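Local coordinates for immunity 23 family protein (Burkholderia dolosa AU0158, PDB 5FFP) that probably acts as the immunity protein of a contact-dependent growth inhibition system, protecting its own cell from the cognate CdiA toxin, at residues 47-52 with 100-104; 66-70 with 117-122. All coordinates share one frame; numbering follows the deposited sequence.

In the fold
Both contacts pin a short helix from the first half of the chain to the region around the three-stranded antiparallel sheet. Contact 1 (47-52 with 100-104) is buried, its centre about 8 Å from the centre of the chain, and joins helix 45-52 to the start of helix 103-108. Contact 2 (66-70 with 117-122) is more peripheral, about 16 Å out on the opposite side of that centre, and sets helix 65-69 against the hairpin of strands 110-117 and 120-127. Their centres lie about 23 Å apart and their nearest atoms about 7 Å, without touching. The four segments alternate along the chain, so the two links interleave in sequence. The partner chain of the assembly touches neither.

Contact 1 of 2, residues 47-52 with 100-104; sequences VDLSML and VSAES
The carboxylate of Asp48 reaches from helix 45-52 to the first turn of the opposing helix and meets Ser104 with both oxygens. OD1 takes the backbone N-H of Ser104 on its syn lone pair, 3.1 Å from N with an N-H...O angle of 153°. OD2 accepts from the Ser104 hydroxyl, 2.5 Å from OG, which comes in on the syn side and 16° out of the carboxylate plane. With chi1 at 47°, Ser104 OG is held between its own backbone N and carbonyl carbon, turned to the same carboxylate as its amide. By holding the amide of Ser104, in the first turn after the N-cap residue Ala102, Asp48 brings its carboxylate to the N-terminus of helix 103-108, where the helix dipole would be expected to favour a negative charge. OD2 is also bonded to Ser43 OG near the end of strand 36-44. Beside the carboxylate, Met51, present as selenomethionine, bends at chi2, laying SE 3.7 Å from Ala102 CA; its side chain crosses that of Glu103 at a slant, Met51 CG 3.5 Å from Glu103 OE1. Leu52 CD2 packs 4.0 Å from Ala102 CB; the same leucine touches Tyr31 of strand 26-33 and Val148 of helix 143-154.

Contact 2 of 2, residues 66-70 with 117-122; sequences ELFHI and YDESAK
Phe68 is sandwiched between an aliphatic lysine chain and the CB of a tyrosine, one on each face of its ring. Phe68 CG is anti to its backbone N (chi1 -161°), which carries the ring out between the two. Tyr117 CB makes a CH-pi contact from one side, 3.6 Å from the ring centroid, and Lys122 CE makes another from the opposite side, 3.8 Å from that centroid. The lysine, extended beyond CG, crosses the phenylalanine side chain at about a right angle, its methylenes passing over the ring. The charge itself is paired by a salt bridge to Glu136 of strand 135-140. Ala121 CA sits at the ring edge, near its plane, and Ser120 CB approaches Phe68 CZ to 3.8 Å. The Tyr117 ring stands oblique to Phe68, their planes at 42°. Its face instead receives the edge of His69 in a T-shaped pair, planes at 78°, with His69 CE1 3.7 Å from Tyr117 CE1. His69 ND1 is hydrogen-bonded to Ala65 O one turn back, which helps set the rotation of the imidazole. The aromatic cluster thus sets the end of helix 65-69 against the hairpin of strands 110-117 and 120-127, beside the type II' turn (Tyr117 to Ser120) that connects them; Phe68 and Leu67 both touch Val115 of the first strand, and Leu67 continues onto helix 72-83.

Contact 1 of 2, residues 47-52 with 100-104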
ATOM      1  N   VAL A  47      17.090  -5.424 -14.402  1.00 30.15           N
ATOM      2  CA  VAL A  47      16.230  -4.973 -13.327  1.00 30.84           C
ATOM      3  C   VAL A  47      14.845  -5.570 -13.484  1.00 30.70           C
ATOM      4  O   VAL A  47      14.282  -6.032 -12.544  1.00 31.98           O
ATOM      5  CB  VAL A  47      16.123  -3.407 -13.298  1.00 29.42           C
ATOM      6  CG1 VAL A  47      15.183  -2.963 -12.194  1.00 30.33           C
ATOM      7  CG2 VAL A  47      17.485  -2.775 -13.102  1.00 29.38           C
ATOM      8  N   ASP A  48      14.267  -5.483 -14.674  1.00 29.41           N
ATOM      9  CA  ASP A  48      13.008  -6.187 -14.927  1.00 29.55           C
ATOM     10  C   ASP A  48      13.092  -7.703 -14.592  1.00 31.59           C
ATOM     11  O   ASP A  48      12.171  -8.262 -13.963  1.00 33.01           O
ATOM     12  CB  ASP A  48      12.591  -6.019 -16.375  1.00 27.60           C
ATOM     13  CG  ASP A  48      11.714  -4.803 -16.609  1.00 26.87           C
ATOM     14  OD1 ASP A  48      11.133  -4.239 -15.643  1.00 27.56           O
ATOM     15  OD2 ASP A  48      11.521  -4.459 -17.808  1.00 25.77           O
ATOM     16  N   LEU A  49      14.159  -8.379 -15.015  1.00 32.11           N
ATOM     17  CA  LEU A  49      14.213  -9.840 -14.836  1.00 34.81           C
ATOM     18  C   LEU A  49      14.379 -10.194 -13.370  1.00 38.09           C
ATOM     19  O   LEU A  49      13.675 -11.061 -12.873  1.00 39.64           O
ATOM     20  CB  LEU A  49      15.302 -10.504 -15.704  1.00 35.15           C
ATOM     21  CG  LEU A  49      14.914 -10.993 -17.132  1.00 33.83           C
ATOM     22  CD1 LEU A  49      13.897 -10.146 -17.872  1.00 31.31           C
ATOM     23  CD2 LEU A  49      16.165 -11.140 -17.996  1.00 34.03           C
ATOM     24  N   SER A  50      15.264  -9.502 -12.659  1.00 39.75           N
ATOM     25  CA  SER A  50      15.419  -9.793 -11.251  1.00 44.27           C
ATOM     26  C   SER A  50      14.132  -9.522 -10.440  1.00 46.18           C
ATOM     27  O   SER A  50      13.854 -10.231  -9.453  1.00 48.79           O
ATOM     28  CB  SER A  50      16.580  -9.039 -10.663  1.00 45.01           C
ATOM     29  OG  SER A  50      16.223  -7.696 -10.543  1.00 43.53           O
HETATM   30  N   MSE A  51      13.343  -8.543 -10.863  1.00 47.21           N
HETATM   31  CA  MSE A  51      12.072  -8.268 -10.208  1.00 50.00           C
HETATM   32  C   MSE A  51      10.958  -9.267 -10.561  1.00 45.82           C
HETATM   33  O   MSE A  51      10.068  -9.529  -9.744  1.00 42.97           O
HETATM   34  CB  MSE A  51      11.770  -6.824 -10.567  1.00 59.22           C
HETATM   35  CG  MSE A  51      10.286  -6.462 -10.490  1.00 67.82           C
HETATM   36 SE   MSE A  51       9.273  -6.927 -12.156  1.00 83.10          SE
HETATM   37  CE  MSE A  51       7.498  -6.872 -11.280  1.00 78.37           C
ATOM     38  N   LEU A  52      10.969  -9.802 -11.785  1.00 44.24           N
ATOM     39  CA  LEU A  52      10.025 -10.869 -12.154  1.00 41.99           C
ATOM     40  C   LEU A  52      10.312 -12.106 -11.314  1.00 40.05           C
ATOM     41  O   LEU A  52       9.384 -12.800 -10.879  1.00 38.61           O
ATOM     42  CB  LEU A  52      10.092 -11.233 -13.634  1.00 42.39           C
ATOM     43  CG  LEU A  52       9.596 -10.224 -14.658  1.00 45.24           C
ATOM     44  CD1 LEU A  52       9.887 -10.750 -16.048  1.00 47.21           C
ATOM     45  CD2 LEU A  52       8.126  -9.908 -14.488  1.00 45.69           C
ATOM     46  N   VAL A 100       1.618  -9.059 -11.711  1.00 46.37           N
ATOM     47  CA  VAL A 100       2.767  -9.701 -12.346  1.00 46.11           C
ATOM     48  C   VAL A 100       3.413  -8.910 -13.473  1.00 45.49           C
ATOM     49  O   VAL A 100       4.321  -9.440 -14.159  1.00 45.83           O
ATOM     50  CB  VAL A 100       2.408 -11.114 -12.841  1.00 46.76           C
ATOM     51  CG1 VAL A 100       1.840 -11.943 -11.693  1.00 47.82           C
ATOM     52  CG2 VAL A 100       1.428 -11.064 -13.996  1.00 46.21           C
ATOM     53  N   SER A 101       2.978  -7.667 -13.686  1.00 44.82           N
ATOM     54  CA  SER A 101       3.668  -6.813 -14.655  1.00 44.95           C
ATOM     55  C   SER A 101       5.141  -6.653 -14.293  1.00 45.90           C
ATOM     56  O   SER A 101       5.465  -6.392 -13.147  1.00 46.82           O
ATOM     57  CB  SER A 101       3.087  -5.395 -14.707  1.00 45.20           C
ATOM     58  OG  SER A 101       1.684  -5.378 -14.712  1.00 44.94           O
ATOM     59  N   ALA A 102       6.014  -6.807 -15.277  1.00 46.29           N
ATOM     60  CA  ALA A 102       7.346  -6.270 -15.205  1.00 47.62           C
ATOM     61  C   ALA A 102       7.229  -4.796 -14.858  1.00 48.33           C
ATOM     62  O   ALA A 102       6.181  -4.197 -15.103  1.00 47.83           O
ATOM     63  CB  ALA A 102       8.036  -6.451 -16.534  1.00 48.22           C
ATOM     64  N   GLU A 103       8.296  -4.226 -14.281  1.00 49.88           N
ATOM     65  CA  GLU A 103       8.326  -2.813 -13.850  1.00 51.06           C
ATOM     66  C   GLU A 103       8.212  -1.853 -15.024  1.00 51.60           C
ATOM     67  O   GLU A 103       7.560  -0.821 -14.918  1.00 52.09           O
ATOM     68  CB  GLU A 103       9.628  -2.447 -13.080  1.00 53.57           C
ATOM     69  CG  GLU A 103       9.700  -2.910 -11.629  1.00 53.67           C
ATOM     70  CD  GLU A 103      10.963  -2.434 -10.870  1.00 56.47           C
ATOM     71  OE1 GLU A 103      11.436  -3.162  -9.954  1.00 56.81           O
ATOM     72  OE2 GLU A 103      11.490  -1.330 -11.180  1.00 58.70           O
ATOM     73  N   SER A 104       8.857  -2.170 -16.140  1.00 51.74           N
ATOM     74  CA  SER A 104       8.757  -1.290 -17.297  1.00 52.83           C
ATOM     75  C   SER A 104       7.289  -1.192 -17.702  1.00 51.13           C
ATOM     76  O   SER A 104       6.829  -0.115 -18.055  1.00 52.36           O
ATOM     77  CB  SER A 104       9.666  -1.752 -18.446  1.00 53.63           C
ATOM     78  OG  SER A 104       9.548  -3.144 -18.687  1.00 51.72           O
TER

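Contact 2 of 2, residues 66-70 with 117-122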
ATOM      1  N   GLU A  66     -13.372 -15.889  -6.685  1.00 58.42           N
ATOM      2  CA  GLU A  66     -14.281 -14.834  -7.084  1.00 60.71           C
ATOM      3  C   GLU A  66     -13.751 -14.173  -8.349  1.00 61.02           C
ATOM      4  O   GLU A  66     -14.438 -14.126  -9.375  1.00 61.49           O
ATOM      5  CB  GLU A  66     -14.428 -13.810  -5.954  1.00 63.91           C
ATOM      6  CG  GLU A  66     -15.625 -12.876  -6.105  1.00 67.49           C
ATOM      7  CD  GLU A  66     -15.294 -11.415  -5.818  1.00 71.72           C
ATOM      8  OE1 GLU A  66     -14.147 -11.093  -5.405  1.00 73.15           O
ATOM      9  OE2 GLU A  66     -16.188 -10.569  -6.032  1.00 75.81           O
ATOM     10  N   LEU A  67     -12.500 -13.720  -8.273  1.00 60.19           N
ATOM     11  CA  LEU A  67     -11.873 -12.937  -9.340  1.00 60.30           C
ATOM     12  C   LEU A  67     -11.742 -13.746 -10.616  1.00 58.94           C
ATOM     13  O   LEU A  67     -11.793 -13.188 -11.722  1.00 61.44           O
ATOM     14  CB  LEU A  67     -10.485 -12.456  -8.907  1.00 60.02           C
ATOM     15  CG  LEU A  67     -10.454 -11.459  -7.742  1.00 61.59           C
ATOM     16  CD1 LEU A  67      -9.035 -11.289  -7.207  1.00 60.17           C
ATOM     17  CD2 LEU A  67     -11.047 -10.124  -8.177  1.00 65.45           C
ATOM     18  N   PHE A  68     -11.533 -15.052 -10.457  1.00 55.17           N
ATOM     19  CA  PHE A  68     -11.503 -15.957 -11.603  1.00 55.60           C
ATOM     20  C   PHE A  68     -12.828 -15.936 -12.351  1.00 57.49           C
ATOM     21  O   PHE A  68     -12.844 -15.827 -13.575  1.00 60.37           O
ATOM     22  CB  PHE A  68     -11.171 -17.391 -11.178  1.00 53.99           C
ATOM     23  CG  PHE A  68     -10.696 -18.238 -12.308  1.00 55.78           C
ATOM     24  CD1 PHE A  68     -11.604 -18.795 -13.196  1.00 59.29           C
ATOM     25  CD2 PHE A  68      -9.344 -18.445 -12.518  1.00 55.16           C
ATOM     26  CE1 PHE A  68     -11.176 -19.557 -14.264  1.00 61.90           C
ATOM     27  CE2 PHE A  68      -8.902 -19.202 -13.586  1.00 57.95           C
ATOM     28  CZ  PHE A  68      -9.825 -19.762 -14.460  1.00 61.79           C
ATOM     29  N   HIS A  69     -13.930 -16.013 -11.609  1.00 86.75           N
ATOM     30  CA  HIS A  69     -15.246 -16.245 -12.208  1.00 90.08           C
ATOM     31  C   HIS A  69     -16.054 -14.998 -12.553  1.00 89.56           C
ATOM     32  O   HIS A  69     -17.050 -15.099 -13.270  1.00 92.99           O
ATOM     33  CB  HIS A  69     -16.076 -17.185 -11.320  1.00 95.16           C
ATOM     34  CG  HIS A  69     -15.603 -18.604 -11.374  1.00 97.05           C
ATOM     35  ND1 HIS A  69     -14.967 -19.223 -10.321  1.00 97.41           N
ATOM     36  CD2 HIS A  69     -15.622 -19.507 -12.385  1.00 98.78           C
ATOM     37  CE1 HIS A  69     -14.639 -20.454 -10.669  1.00 99.74           C
ATOM     38  NE2 HIS A  69     -15.024 -20.651 -11.917  1.00100.60           N
ATOM     39  N   ILE A  70     -15.641 -13.829 -12.076  1.00 85.64           N
ATOM     40  CA  ILE A  70     -16.386 -12.608 -12.378  1.00 85.04           C
ATOM     41  C   ILE A  70     -15.880 -12.030 -13.699  1.00 81.16           C
ATOM     42  O   ILE A  70     -15.070 -12.641 -14.372  1.00 78.43           O
ATOM     43  CB  ILE A  70     -16.339 -11.589 -11.214  1.00 84.30           C
ATOM     44  CG1 ILE A  70     -14.920 -11.059 -10.995  1.00 79.37           C
ATOM     45  CG2 ILE A  70     -16.881 -12.220  -9.933  1.00 87.40           C
ATOM     46  CD1 ILE A  70     -14.830 -10.051  -9.874  1.00 78.84           C
ATOM     47  N   TYR A 117      -7.166 -20.772 -10.361  1.00 60.19           N
ATOM     48  CA  TYR A 117      -8.290 -21.529  -9.865  1.00 64.48           C
ATOM     49  C   TYR A 117      -8.063 -23.002 -10.135  1.00 68.49           C
ATOM     50  O   TYR A 117      -7.961 -23.418 -11.288  1.00 69.36           O
ATOM     51  CB  TYR A 117      -9.619 -21.093 -10.495  1.00 64.63           C
ATOM     52  CG  TYR A 117     -10.805 -21.895  -9.969  1.00 68.09           C
ATOM     53  CD1 TYR A 117     -11.387 -21.580  -8.750  1.00 69.71           C
ATOM     54  CD2 TYR A 117     -11.324 -22.976 -10.685  1.00 71.34           C
ATOM     55  CE1 TYR A 117     -12.458 -22.310  -8.253  1.00 74.77           C
ATOM     56  CE2 TYR A 117     -12.397 -23.718 -10.199  1.00 75.97           C
ATOM     57  CZ  TYR A 117     -12.961 -23.376  -8.983  1.00 77.58           C
ATOM     58  OH  TYR A 117     -14.023 -24.071  -8.481  1.00 82.60           O
ATOM     59  N   ASP A 118      -7.992 -23.782  -9.068  1.00 71.65           N
ATOM     60  CA  ASP A 118      -7.820 -25.201  -9.192  1.00 76.52           C
ATOM     61  C   ASP A 118      -6.596 -25.475 -10.090  1.00 74.57           C
ATOM     62  O   ASP A 118      -5.466 -25.292  -9.630  1.00 72.38           O
ATOM     63  CB  ASP A 118      -9.139 -25.831  -9.690  1.00 80.65           C
ATOM     64  CG  ASP A 118      -9.211 -27.316  -9.422  1.00 86.69           C
ATOM     65  OD1 ASP A 118      -9.667 -28.066 -10.313  1.00 89.60           O
ATOM     66  OD2 ASP A 118      -8.816 -27.731  -8.310  1.00 89.35           O
ATOM     67  N   GLU A 119      -6.828 -25.857 -11.354  1.00 74.74           N
ATOM     68  CA  GLU A 119      -5.771 -26.224 -12.310  1.00 74.53           C
ATOM     69  C   GLU A 119      -5.627 -25.241 -13.503  1.00 69.83           C
ATOM     70  O   GLU A 119      -4.868 -25.493 -14.435  1.00 69.61           O
ATOM     71  CB  GLU A 119      -5.992 -27.665 -12.807  1.00 80.66           C
ATOM     72  CG  GLU A 119      -5.625 -28.730 -11.769  1.00 85.89           C
ATOM     73  CD  GLU A 119      -4.211 -28.598 -11.186  1.00 85.84           C
ATOM     74  OE1 GLU A 119      -3.883 -29.431 -10.315  1.00 90.58           O
ATOM     75  OE2 GLU A 119      -3.421 -27.694 -11.575  1.00 81.44           O
ATOM     76  N   SER A 120      -6.323 -24.109 -13.451  1.00 65.31           N
ATOM     77  CA  SER A 120      -6.241 -23.111 -14.522  1.00 61.34           C
ATOM     78  C   SER A 120      -5.695 -21.824 -13.941  1.00 56.81           C
ATOM     79  O   SER A 120      -5.374 -21.744 -12.753  1.00 55.85           O
ATOM     80  CB  SER A 120      -7.617 -22.829 -15.162  1.00 61.54           C
ATOM     81  OG  SER A 120      -8.274 -24.006 -15.582  1.00 65.87           O
ATOM     82  N   ALA A 121      -5.600 -20.809 -14.787  1.00 54.24           N
ATOM     83  CA  ALA A 121      -5.202 -19.473 -14.339  1.00 50.82           C
ATOM     84  C   ALA A 121      -5.624 -18.427 -15.343  1.00 48.89           C
ATOM     85  O   ALA A 121      -5.844 -18.728 -16.507  1.00 50.73           O
ATOM     86  CB  ALA A 121      -3.708 -19.403 -14.082  1.00 49.06           C
ATOM     87  N   LYS A 122      -5.737 -17.198 -14.877  1.00 46.67           N
ATOM     88  CA  LYS A 122      -6.092 -16.072 -15.723  1.00 46.50           C
ATOM     89  C   LYS A 122      -5.088 -14.938 -15.562  1.00 43.84           C
ATOM     90  O   LYS A 122      -4.776 -14.537 -14.447  1.00 44.70           O
ATOM     91  CB  LYS A 122      -7.462 -15.542 -15.339  1.00 47.25           C
ATOM     92  CG  LYS A 122      -8.593 -16.318 -15.940  1.00 50.59           C
ATOM     93  CD  LYS A 122      -9.917 -15.740 -15.515  1.00 52.82           C
ATOM     94  CE  LYS A 122     -11.029 -16.519 -16.180  1.00 58.23           C
ATOM     95  NZ  LYS A 122     -12.387 -16.072 -15.766  1.00 61.80           N
TER